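Local coordinates for F-BAR domain only protein 1 (Danio rerio, PDB 5JP2) that probably acts early in clathrin-mediated endocytosis, with a mu homology domain that binds an Eps15 peptide, at residues P144-A149 with D163-P168. Numbering follows the deposited sequence.
Sequences PLLLSA and DYHCCP. With ZN (zinc ion), chain E.
Leu-146 and His-165 face each other as a hydrogen-bonded antiparallel pair, Ser-148 and Asp-163 as the next, with the non-hydrogen-bonded pair Leu-147 and Tyr-164 between, and the strand segments run 163° apart with their axes 4.6 Å from one another. Both backbone bonds of each hydrogen-bonded pair are made, with Leu-146 N to His-165 O the shortest at 2.7 Å. The two faces of this ribbon have different work. On one, Leu-145 turns CG away from its own N (chi1 -176°), which lays CD1 over the partner backbone, 3.6 Å from His-165 O and between CB of Cys-166 and CB of Tyr-164. Leu-147 sets CD2 3.9 Å from Tyr-164 CB; both leucines continue onto Val-245 of strand 242-250. On the other face, CB of Leu-146 lies 4.0 Å from CB of His-165. The imidazole leads away from this leucine to zinc, which NE2 binds at 1.8 Å; ND1, the other ring nitrogen, is hydrogen-bonded to Ser-223 OG, which should restrain ring rotation. Cys-167, just beyond the strand end, adds SG at 1.9 Å. Here a beta hairpin, edging a four-stranded antiparallel sheet in the mu homology domain, supplies two zinc ligands spaced His-X-Cys.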
loop_
_atom_site.group_PDB
_atom_site.type_symbol
_atom_site.label_atom_id
_atom_site.label_comp_id
_atom_site.label_asym_id
_atom_site.label_seq_id
_atom_site.Cartn_x
_atom_site.Cartn_y
_atom_site.Cartn_z
ATOM N N PRO B 144 7.523 8.150 1.524
ATOM C CA PRO B 144 6.636 9.300 1.714
ATOM C C PRO B 144 6.916 10.089 2.977
ATOM O O PRO B 144 6.660 11.298 3.021
ATOM C CB PRO B 144 5.247 8.659 1.754
ATOM C CG PRO B 144 5.476 7.281 2.135
ATOM C CD PRO B 144 6.799 6.878 1.594
ATOM N N LEU B 145 7.426 9.453 4.011
ATOM C CA LEU B 145 7.661 10.113 5.280
ATOM C C LEU B 145 9.128 9.947 5.642
ATOM O O LEU B 145 9.612 8.824 5.797
ATOM C CB LEU B 145 6.746 9.528 6.351
ATOM C CG LEU B 145 6.799 10.163 7.724
ATOM C CD1 LEU B 145 6.398 11.591 7.642
ATOM C CD2 LEU B 145 5.931 9.415 8.687
ATOM N N LEU B 146 9.836 11.056 5.732
ATOM C CA LEU B 146 11.248 11.045 6.056
ATOM C C LEU B 146 11.414 11.085 7.559
ATOM O O LEU B 146 10.773 11.890 8.226
ATOM C CB LEU B 146 11.956 12.226 5.417
ATOM C CG LEU B 146 12.739 11.790 4.198
ATOM C CD1 LEU B 146 11.777 11.357 3.131
ATOM C CD2 LEU B 146 13.649 12.899 3.733
ATOM N N LEU B 147 12.256 10.200 8.084
ATOM C CA LEU B 147 12.502 10.092 9.513
ATOM C C LEU B 147 13.972 10.326 9.828
ATOM O O LEU B 147 14.851 9.829 9.123
ATOM C CB LEU B 147 12.109 8.721 10.042
ATOM C CG LEU B 147 10.730 8.200 9.697
ATOM C CD1 LEU B 147 10.505 6.891 10.377
ATOM C CD2 LEU B 147 9.684 9.208 10.066
ATOM N N SER B 148 14.236 11.090 10.885
ATOM C CA SER B 148 15.578 11.216 11.442
ATOM C C SER B 148 15.510 11.099 12.953
ATOM O O SER B 148 14.954 11.977 13.617
ATOM C CB SER B 148 16.217 12.540 11.045
ATOM O OG SER B 148 17.500 12.657 11.616
ATOM N N ALA B 149 16.089 10.032 13.490
ATOM C CA ALA B 149 16.151 9.785 14.919
ATOM C C ALA B 149 17.567 9.994 15.448
ATOM O O ALA B 149 18.551 9.733 14.759
ATOM C CB ALA B 149 15.683 8.373 15.251
ATOM N N ASP B 163 12.608 13.449 14.347
ATOM C CA ASP B 163 12.073 14.423 13.409
ATOM C C ASP B 163 11.420 13.684 12.245
ATOM O O ASP B 163 11.953 12.695 11.750
ATOM C CB ASP B 163 13.158 15.370 12.899
ATOM C CG ASP B 163 13.808 16.179 14.012
ATOM O OD1 ASP B 163 13.190 16.344 15.076
ATOM O OD2 ASP B 163 14.939 16.667 13.827
ATOM N N TYR B 164 10.243 14.136 11.839
ATOM C CA TYR B 164 9.556 13.549 10.702
ATOM C C TYR B 164 9.166 14.625 9.708
ATOM O O TYR B 164 8.848 15.757 10.075
ATOM C CB TYR B 164 8.323 12.753 11.130
ATOM C CG TYR B 164 7.334 13.483 12.012
ATOM C CD1 TYR B 164 6.297 14.227 11.473
ATOM C CD2 TYR B 164 7.437 13.411 13.387
ATOM C CE1 TYR B 164 5.402 14.870 12.282
ATOM C CE2 TYR B 164 6.550 14.049 14.200
ATOM C CZ TYR B 164 5.536 14.777 13.651
ATOM O OH TYR B 164 4.656 15.411 14.487
ATOM N N HIS B 165 9.233 14.266 8.443
ATOM C CA HIS B 165 9.048 15.214 7.366
ATOM C C HIS B 165 8.245 14.529 6.279
ATOM O O HIS B 165 8.706 13.541 5.703
ATOM C CB HIS B 165 10.412 15.679 6.856
ATOM C CG HIS B 165 10.351 16.494 5.616
ATOM N ND1 HIS B 165 9.491 17.554 5.461
ATOM C CD2 HIS B 165 11.029 16.381 4.456
ATOM C CE1 HIS B 165 9.646 18.062 4.253
ATOM N NE2 HIS B 165 10.578 17.370 3.625
ATOM N N CYS B 166 7.085 15.082 5.958
ATOM C CA CYS B 166 6.234 14.563 4.898
ATOM C C CYS B 166 6.445 15.485 3.717
ATOM O O CYS B 166 6.064 16.654 3.760
ATOM C CB CYS B 166 4.775 14.533 5.339
ATOM S SG CYS B 166 3.652 13.973 4.123
ATOM N N CYS B 167 6.986 14.952 2.643
ATOM C CA CYS B 167 7.604 15.891 1.750
ATOM C C CYS B 167 6.932 15.858 0.397
ATOM O O CYS B 167 6.538 14.791 -0.080
ATOM C CB CYS B 167 9.096 15.559 1.584
ATOM S SG CYS B 167 10.075 16.792 0.720
ATOM N N PRO B 168 6.808 17.010 -0.253
ATOM C CA PRO B 168 6.186 17.034 -1.583
ATOM C C PRO B 168 7.015 16.326 -2.634
ATOM O O PRO B 168 6.456 15.741 -3.564
ATOM C CB PRO B 168 6.067 18.534 -1.881
ATOM C CG PRO B 168 6.182 19.212 -0.532
ATOM C CD PRO B 168 7.087 18.350 0.275
HETATM ZN ZN ZN E . 11.308 17.557 2.000
#